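Local atomic coordinates of variable region-containing chitin-binding protein 3 (Branchiostoma floridae, PDB entry 2FBO), a protein that probably binds chitin, and may hydrolyse it, as an amphioxus immune-type receptor whose two tandem V-type immunoglobulin domains make up this chain. Residues I154-P159 / R213-R218; A225-C230 / R243-L248. All coordinates share one frame; numbering follows the deposited sequence.

Interaction 1 of 2, residues I154-P159 / R213-R218; sequences ITMTCP and RNLVIR
Met156 and Leu215 face each other across two antiparallel strands, each giving its backbone N-H to the other's carbonyl: Met156 N lies 2.9 Å from Leu215 O, and Leu215 N 3.1 Å from Met156 O. Their side chains leave the sheet side by side, pointing the same way, and a bend at the end of the otherwise extended methionine (chi3 -72°) brings Met156 CE to 4.0 Å from Leu215 CD2. Trp170 touches both residues and helps to bury the pair; Ile154 and Ile217, joined through the same two-way backbone bonds, lie further along the same face. The strands are B and E of the second V-type immunoglobulin domain; strand 207-210 continues the sheet beyond 214-217, and Cys158, just past strand 154-156, forms the canonical intersheet disulfide with Cys230. The opposite face is looser and more open to solvent: Thr155 OG1 rests 3.7 Å from Val216 CG2, and the threonine methyl brushes Asn214 CB. Beyond Met156 the regular ladder gives way to side-chain and water links. Arg213 NE donates to Cys158 O at 2.9 Å, arriving from above the carbonyl plane (41° out of it). Beside this bond one water accepts from Cys158 N and Arg213 NH2 and donates to Asn214 OD1, 2.8 Å from the water; Cys158 N also makes a weak, bent bond to OD1 at 3.3 Å. Without the guanidinium of Arg213, as with an alanine here, Cys158 O would probably be left without its side-chain mate and the water less firmly placed. Asn214 runs alongside Thr157, its OD1 3.2 Å from Thr157 CA.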
ATOM      1  N   ILE A 154      -9.025  16.767  13.433  0.66 35.92           N
ATOM      2  CA  ILE A 154      -9.617  15.933  12.405  0.66 35.70           C
ATOM      3  C   ILE A 154      -9.602  14.492  12.875  1.00 35.77           C
ATOM      4  O   ILE A 154      -8.713  14.078  13.623  1.00 34.60           O
ATOM      5  CB  ILE A 154      -8.856  16.051  11.061  0.66 35.87           C
ATOM      6  CG1 ILE A 154      -9.565  15.223   9.986  0.66 36.57           C
ATOM      7  CG2 ILE A 154      -7.430  15.574  11.221  0.66 35.68           C
ATOM      8  CD1 ILE A 154      -8.944  15.351   8.609  0.66 37.39           C
ATOM      9  N   THR A 155     -10.611  13.742  12.455  1.00 35.62           N
ATOM     10  CA  THR A 155     -10.718  12.339  12.808  1.00 36.08           C
ATOM     11  C   THR A 155     -10.500  11.540  11.534  1.00 35.87           C
ATOM     12  O   THR A 155     -11.303  11.596  10.600  1.00 34.65           O
ATOM     13  CB  THR A 155     -12.104  12.005  13.376  1.00 37.14           C
ATOM     14  OG1 THR A 155     -12.321  12.763  14.573  1.00 37.19           O
ATOM     15  CG2 THR A 155     -12.203  10.515  13.697  1.00 36.86           C
ATOM     16  N   MET A 156      -9.395  10.811  11.486  1.00 36.51           N
ATOM     17  CA  MET A 156      -9.095  10.010  10.312  1.00 35.85           C
ATOM     18  C   MET A 156      -9.624   8.608  10.554  1.00 35.01           C
ATOM     19  O   MET A 156      -9.282   7.966  11.550  1.00 35.25           O
ATOM     20  CB  MET A 156      -7.592  10.019  10.069  1.00 38.56           C
ATOM     21  CG  MET A 156      -7.069  11.439   9.932  1.00 39.33           C
ATOM     22  SD  MET A 156      -5.335  11.536   9.591  1.00 43.84           S
ATOM     23  CE  MET A 156      -4.661  11.042  11.164  1.00 42.16           C
ATOM     24  N   THR A 157     -10.483   8.152   9.648  1.00 34.12           N
ATOM     25  CA  THR A 157     -11.097   6.837   9.764  1.00 33.51           C
ATOM     26  C   THR A 157     -10.299   5.718   9.101  1.00 33.16           C
ATOM     27  O   THR A 157      -9.411   5.966   8.285  1.00 32.58           O
ATOM     28  CB  THR A 157     -12.515   6.846   9.174  1.00 33.36           C
ATOM     29  OG1 THR A 157     -12.455   7.196   7.785  1.00 32.37           O
ATOM     30  CG2 THR A 157     -13.383   7.868   9.907  1.00 34.41           C
ATOM     31  N   CYS A 158     -10.644   4.485   9.464  1.00 32.68           N
ATOM     32  CA  CYS A 158      -9.984   3.289   8.956  1.00 32.70           C
ATOM     33  C   CYS A 158     -11.017   2.212   8.606  1.00 31.45           C
ATOM     34  O   CYS A 158     -11.024   1.143   9.211  1.00 32.16           O
ATOM     35  CB  CYS A 158      -9.034   2.746  10.028  1.00 31.85           C
ATOM     36  SG  CYS A 158      -7.947   1.379   9.504  1.00 28.89           S
ATOM     37  N   PRO A 159     -11.896   2.478   7.625  1.00 32.49           N
ATOM     38  CA  PRO A 159     -12.927   1.517   7.212  1.00 32.76           C
ATOM     39  C   PRO A 159     -12.312   0.155   6.916  1.00 34.34           C
ATOM     40  O   PRO A 159     -11.240   0.076   6.313  1.00 32.92           O
ATOM     41  CB  PRO A 159     -13.522   2.162   5.963  1.00 33.24           C
ATOM     42  CG  PRO A 159     -13.348   3.619   6.225  1.00 33.63           C
ATOM     43  CD  PRO A 159     -11.951   3.687   6.784  1.00 31.98           C
ATOM     44  N   ARG A 213     -10.650   2.025  15.945  1.00 33.57           N
ATOM     45  CA  ARG A 213      -9.591   2.322  14.977  1.00 32.72           C
ATOM     46  C   ARG A 213      -9.248   3.774  14.685  1.00 31.84           C
ATOM     47  O   ARG A 213      -8.074   4.128  14.584  1.00 33.26           O
ATOM     48  CB  ARG A 213      -9.933   1.660  13.646  1.00 30.59           C
ATOM     49  CG  ARG A 213     -10.202   0.171  13.732  1.00 32.62           C
ATOM     50  CD  ARG A 213     -10.565  -0.369  12.360  1.00 31.54           C
ATOM     51  NE  ARG A 213     -11.775   0.250  11.828  1.00 33.74           N
ATOM     52  CZ  ARG A 213     -13.002   0.001  12.275  1.00 35.81           C
ATOM     53  NH1 ARG A 213     -13.190  -0.863  13.267  1.00 34.43           N
ATOM     54  NH2 ARG A 213     -14.041   0.618  11.730  1.00 35.97           N
ATOM     55  N   ASN A 214     -10.268   4.609  14.527  1.00 31.92           N
ATOM     56  CA  ASN A 214     -10.056   6.008  14.183  1.00 32.68           C
ATOM     57  C   ASN A 214      -9.053   6.763  15.045  1.00 32.18           C
ATOM     58  O   ASN A 214      -9.037   6.637  16.272  1.00 32.19           O
ATOM     59  CB  ASN A 214     -11.400   6.737  14.145  1.00 34.07           C
ATOM     60  CG  ASN A 214     -12.411   6.027  13.265  1.00 35.87           C
ATOM     61  OD1 ASN A 214     -12.041   5.226  12.411  1.00 34.50           O
ATOM     62  ND2 ASN A 214     -13.693   6.323  13.468  1.00 33.60           N
ATOM     63  N   LEU A 215      -8.199   7.532  14.373  1.00 32.05           N
ATOM     64  CA  LEU A 215      -7.176   8.325  15.031  1.00 31.02           C
ATOM     65  C   LEU A 215      -7.591   9.785  14.975  1.00 32.27           C
ATOM     66  O   LEU A 215      -7.839  10.333  13.897  1.00 31.05           O
ATOM     67  CB  LEU A 215      -5.820   8.155  14.340  1.00 30.40           C
ATOM     68  CG  LEU A 215      -4.654   8.928  14.974  1.00 29.41           C
ATOM     69  CD1 LEU A 215      -4.468   8.482  16.416  1.00 29.29           C
ATOM     70  CD2 LEU A 215      -3.372   8.698  14.177  1.00 30.19           C
ATOM     71  N   VAL A 216      -7.677  10.410  16.142  1.00 31.80           N
ATOM     72  CA  VAL A 216      -8.066  11.808  16.215  1.00 33.09           C
ATOM     73  C   VAL A 216      -6.840  12.661  16.496  1.00 33.30           C
ATOM     74  O   VAL A 216      -6.135  12.446  17.485  1.00 33.91           O
ATOM     75  CB  VAL A 216      -9.107  12.042  17.330  1.00 34.47           C
ATOM     76  CG1 VAL A 216      -9.556  13.498  17.324  1.00 35.34           C
ATOM     77  CG2 VAL A 216     -10.295  11.110  17.132  1.00 34.63           C
ATOM     78  N   ILE A 217      -6.574  13.617  15.615  1.00 33.61           N
ATOM     79  CA  ILE A 217      -5.436  14.504  15.791  1.00 34.57           C
ATOM     80  C   ILE A 217      -5.975  15.900  16.076  1.00 34.74           C
ATOM     81  O   ILE A 217      -6.809  16.423  15.332  1.00 34.50           O
ATOM     82  CB  ILE A 217      -4.526  14.526  14.532  1.00 34.74           C
ATOM     83  CG1 ILE A 217      -3.291  15.393  14.789  0.66 36.05           C
ATOM     84  CG2 ILE A 217      -5.289  15.052  13.343  0.66 35.27           C
ATOM     85  CD1 ILE A 217      -2.373  14.852  15.865  0.66 35.96           C
ATOM     86  N   ARG A 218      -5.507  16.490  17.168  1.00 34.92           N
ATOM     87  CA  ARG A 218      -5.955  17.815  17.572  1.00 36.68           C
ATOM     88  C   ARG A 218      -4.935  18.909  17.259  1.00 36.19           C
ATOM     89  O   ARG A 218      -3.728  18.661  17.220  1.00 36.94           O
ATOM     90  CB  ARG A 218      -6.272  17.812  19.073  1.00 36.49           C
ATOM     91  CG  ARG A 218      -7.202  16.683  19.512  0.80 36.73           C
ATOM     92  CD  ARG A 218      -7.828  16.963  20.877  0.80 36.43           C
ATOM     93  NE  ARG A 218      -6.838  17.089  21.946  0.66 35.51           N
ATOM     94  CZ  ARG A 218      -6.297  16.064  22.597  0.66 35.37           C
ATOM     95  NH1 ARG A 218      -6.648  14.821  22.297  0.66 35.18           N
ATOM     96  NH2 ARG A 218      -5.404  16.284  23.554  0.66 36.29           N
TER
HETATM   97  O   HOH W   1     -13.093   3.111  10.858  1.00 35.85           O

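Interaction 2 of 2, residues A225-C230 / R243-L248; sequences AGRVWC and RSSTIL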
ATOM      1  N   ALA A 225       1.072  17.674   7.740  1.00 36.43           N
ATOM      2  CA  ALA A 225       0.782  17.303   6.359  1.00 36.16           C
ATOM      3  C   ALA A 225       1.697  16.168   5.912  1.00 34.46           C
ATOM      4  O   ALA A 225       2.871  16.120   6.283  1.00 33.80           O
ATOM      5  CB  ALA A 225       0.955  18.514   5.436  1.00 36.21           C
ATOM      6  N   GLY A 226       1.141  15.260   5.118  1.00 34.73           N
ATOM      7  CA  GLY A 226       1.900  14.127   4.627  1.00 34.01           C
ATOM      8  C   GLY A 226       0.982  12.941   4.417  1.00 32.98           C
ATOM      9  O   GLY A 226      -0.240  13.095   4.349  1.00 33.77           O
ATOM     10  N   ARG A 227       1.563  11.753   4.311  1.00 31.67           N
ATOM     11  CA  ARG A 227       0.768  10.554   4.115  1.00 30.10           C
ATOM     12  C   ARG A 227       0.735   9.753   5.406  1.00 29.62           C
ATOM     13  O   ARG A 227       1.751   9.595   6.083  1.00 31.33           O
ATOM     14  CB  ARG A 227       1.354   9.707   2.980  1.00 30.07           C
ATOM     15  CG  ARG A 227       0.508   8.504   2.591  1.00 28.40           C
ATOM     16  CD  ARG A 227       1.185   7.686   1.488  1.00 26.58           C
ATOM     17  NE  ARG A 227       1.392   8.459   0.264  1.00 26.43           N
ATOM     18  CZ  ARG A 227       0.451   8.713  -0.639  1.00 24.93           C
ATOM     19  NH1 ARG A 227       0.747   9.426  -1.718  1.00 26.20           N
ATOM     20  NH2 ARG A 227      -0.780   8.248  -0.479  1.00 26.91           N
ATOM     21  N   VAL A 228      -0.446   9.271   5.762  1.00 29.63           N
ATOM     22  CA  VAL A 228      -0.596   8.468   6.965  1.00 30.47           C
ATOM     23  C   VAL A 228      -1.175   7.128   6.550  1.00 29.61           C
ATOM     24  O   VAL A 228      -1.865   7.029   5.529  1.00 29.26           O
ATOM     25  CB  VAL A 228      -1.549   9.134   7.976  1.00 31.41           C
ATOM     26  CG1 VAL A 228      -0.942  10.440   8.476  1.00 32.29           C
ATOM     27  CG2 VAL A 228      -2.898   9.385   7.324  1.00 32.03           C
ATOM     28  N   TRP A 229      -0.893   6.097   7.333  1.00 26.88           N
ATOM     29  CA  TRP A 229      -1.399   4.773   7.013  1.00 28.23           C
ATOM     30  C   TRP A 229      -2.099   4.145   8.195  1.00 27.28           C
ATOM     31  O   TRP A 229      -1.676   4.324   9.335  1.00 28.71           O
ATOM     32  CB  TRP A 229      -0.260   3.831   6.617  1.00 26.02           C
ATOM     33  CG  TRP A 229       0.544   4.254   5.440  1.00 25.98           C
ATOM     34  CD1 TRP A 229       1.449   5.275   5.381  1.00 27.50           C
ATOM     35  CD2 TRP A 229       0.542   3.641   4.150  1.00 26.01           C
ATOM     36  NE1 TRP A 229       2.016   5.333   4.129  1.00 25.33           N
ATOM     37  CE2 TRP A 229       1.475   4.341   3.352  1.00 25.80           C
ATOM     38  CE3 TRP A 229      -0.157   2.564   3.588  1.00 26.84           C
ATOM     39  CZ2 TRP A 229       1.730   3.998   2.020  1.00 25.46           C
ATOM     40  CZ3 TRP A 229       0.098   2.220   2.260  1.00 26.13           C
ATOM     41  CH2 TRP A 229       1.033   2.936   1.494  1.00 25.12           C
ATOM     42  N   CYS A 230      -3.166   3.406   7.916  1.00 26.23           N
ATOM     43  CA  CYS A 230      -3.855   2.679   8.969  1.00 27.83           C
ATOM     44  C   CYS A 230      -3.646   1.210   8.677  1.00 26.00           C
ATOM     45  O   CYS A 230      -4.028   0.725   7.608  1.00 25.59           O
ATOM     46  CB  CYS A 230      -5.361   2.942   9.001  1.00 27.19           C
ATOM     47  SG  CYS A 230      -6.148   1.906  10.287  1.00 29.76           S
ATOM     48  N   ARG A 243      -3.094  -2.676   5.162  1.00 22.55           N
ATOM     49  CA  ARG A 243      -2.971  -1.254   5.432  1.00 22.91           C
ATOM     50  C   ARG A 243      -3.305  -0.454   4.186  1.00 25.10           C
ATOM     51  O   ARG A 243      -3.175  -0.944   3.065  1.00 23.22           O
ATOM     52  CB  ARG A 243      -1.550  -0.917   5.917  1.00 20.13           C
ATOM     53  CG  ARG A 243      -0.451  -1.022   4.849  1.00 19.18           C
ATOM     54  CD  ARG A 243       0.917  -0.565   5.390  1.00 19.34           C
ATOM     55  NE  ARG A 243       1.462  -1.470   6.396  1.00 17.93           N
ATOM     56  CZ  ARG A 243       2.619  -1.283   7.030  1.00 21.43           C
ATOM     57  NH1 ARG A 243       3.364  -0.218   6.768  1.00 24.09           N
ATOM     58  NH2 ARG A 243       3.034  -2.160   7.933  1.00 21.35           N
ATOM     59  N   SER A 244      -3.751   0.779   4.393  1.00 24.34           N
ATOM     60  CA  SER A 244      -4.113   1.671   3.303  1.00 26.22           C
ATOM     61  C   SER A 244      -3.679   3.075   3.712  1.00 26.03           C
ATOM     62  O   SER A 244      -3.610   3.386   4.908  1.00 25.48           O
ATOM     63  CB  SER A 244      -5.624   1.628   3.070  1.00 27.03           C
ATOM     64  OG  SER A 244      -5.987   2.418   1.958  1.00 30.02           O
ATOM     65  N   SER A 245      -3.390   3.931   2.738  1.00 26.37           N
ATOM     66  CA  SER A 245      -2.933   5.271   3.072  1.00 27.13           C
ATOM     67  C   SER A 245      -3.911   6.393   2.758  1.00 27.72           C
ATOM     68  O   SER A 245      -4.861   6.234   1.982  1.00 28.37           O
ATOM     69  CB  SER A 245      -1.600   5.567   2.377  1.00 24.32           C
ATOM     70  OG  SER A 245      -1.805   5.876   1.009  1.00 26.38           O
ATOM     71  N   THR A 246      -3.653   7.536   3.381  1.00 28.47           N
ATOM     72  CA  THR A 246      -4.459   8.735   3.197  1.00 30.78           C
ATOM     73  C   THR A 246      -3.518   9.928   3.256  1.00 29.50           C
ATOM     74  O   THR A 246      -2.635   9.995   4.118  1.00 30.29           O
ATOM     75  CB  THR A 246      -5.508   8.909   4.322  1.00 31.51           C
ATOM     76  OG1 THR A 246      -6.411   7.799   4.327  1.00 32.48           O
ATOM     77  CG2 THR A 246      -6.305  10.194   4.110  1.00 34.22           C
ATOM     78  N   ILE A 247      -3.690  10.854   2.322  1.00 30.38           N
ATOM     79  CA  ILE A 247      -2.877  12.063   2.298  1.00 31.30           C
ATOM     80  C   ILE A 247      -3.557  13.098   3.191  1.00 31.81           C
ATOM     81  O   ILE A 247      -4.719  13.441   2.970  1.00 31.58           O
ATOM     82  CB  ILE A 247      -2.772  12.660   0.878  1.00 31.08           C
ATOM     83  CG1 ILE A 247      -1.849  11.800   0.007  1.00 30.14           C
ATOM     84  CG2 ILE A 247      -2.258  14.095   0.955  1.00 33.02           C
ATOM     85  CD1 ILE A 247      -0.406  11.785   0.466  1.00 29.14           C
ATOM     86  N   LEU A 248      -2.834  13.580   4.196  1.00 32.44           N
ATOM     87  CA  LEU A 248      -3.369  14.590   5.103  1.00 34.70           C
ATOM     88  C   LEU A 248      -2.901  15.959   4.629  1.00 35.43           C
ATOM     89  O   LEU A 248      -1.703  16.243   4.621  1.00 35.41           O
ATOM     90  CB  LEU A 248      -2.868  14.345   6.533  1.00 34.09           C
ATOM     91  CG  LEU A 248      -3.284  15.372   7.594  1.00 35.94           C
ATOM     92  CD1 LEU A 248      -4.800  15.381   7.746  1.00 34.04           C
ATOM     93  CD2 LEU A 248      -2.616  15.030   8.919  1.00 35.87           C
TER
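Arg243 lays its aliphatic chain obliquely against the Trp229 ring, with CD 3.8 Å from Trp229 CE3. With CG lodged between the backbone N and the carbonyl carbon (chi1 70°), the chain runs back over the neighbouring strand, where the guanidinium forms a salt bridge with Glu231 and a cation-pi contact with Tyr171. Ser244 trades backbone hydrogen bonds with Cys230 in both directions, while its hydroxyl turns to Thr142. Ser245 lays its CB over the Trp229 ring: it sits 3.3 Å from the centroid of the six-membered ring, only 10° off the normal, a CH-pi contact over the face. The same serine's OG accepts from Arg227 NH2 at 3.0 Å and is also bonded to Asp121, so two polar partners meet this buried hydroxyl. Thr246 restores the backbone pairing, its N and O each 2.8 Å from Val228 O and N respectively, and its OG1 bonds to Ala143 O. Ile247 then covers one face of the arginine, CD1 lying 3.3 Å above the middle of the Arg227 guanidinium plane; NH1 of that group bonds to the carbonyls of Met3 and Phe118. Leu248 closes the ladder by exchanging backbone bonds with Gly226, whose backbone conformation would jam a CB against the preceding carbonyl. These are the F and G strands of a V-type domain: strand 241-249 is flanked by 145-147, strand 226-233 by 167-175, and the face bearing Arg227, Trp229 and Ser245 meets the first domain at strand 120-129, through Asp121, and at Met3 and Phe118.

Both interactions belong to the second V-type domain and lie in the two opposed sheets of its beta sandwich, their centres about 11 Å apart. Interaction 1 pairs strands 154-156 and 214-217 in the three-stranded sheet; interaction 2 pairs strands 226-233 and 241-249 in the six-stranded one. They come in series along the chain, strand 214-217 leading directly on to 226-233. The disulfide from Cys158 SG to Cys230 SG (2.0 Å) ties the sheets covalently, and Met156 SD against Val228 CG2 at 4.0 Å, together with Ile154 near Leu248, fills the core between them. Both contacts face that core from opposite sheets; interaction 2 also reaches the first domain through its other face.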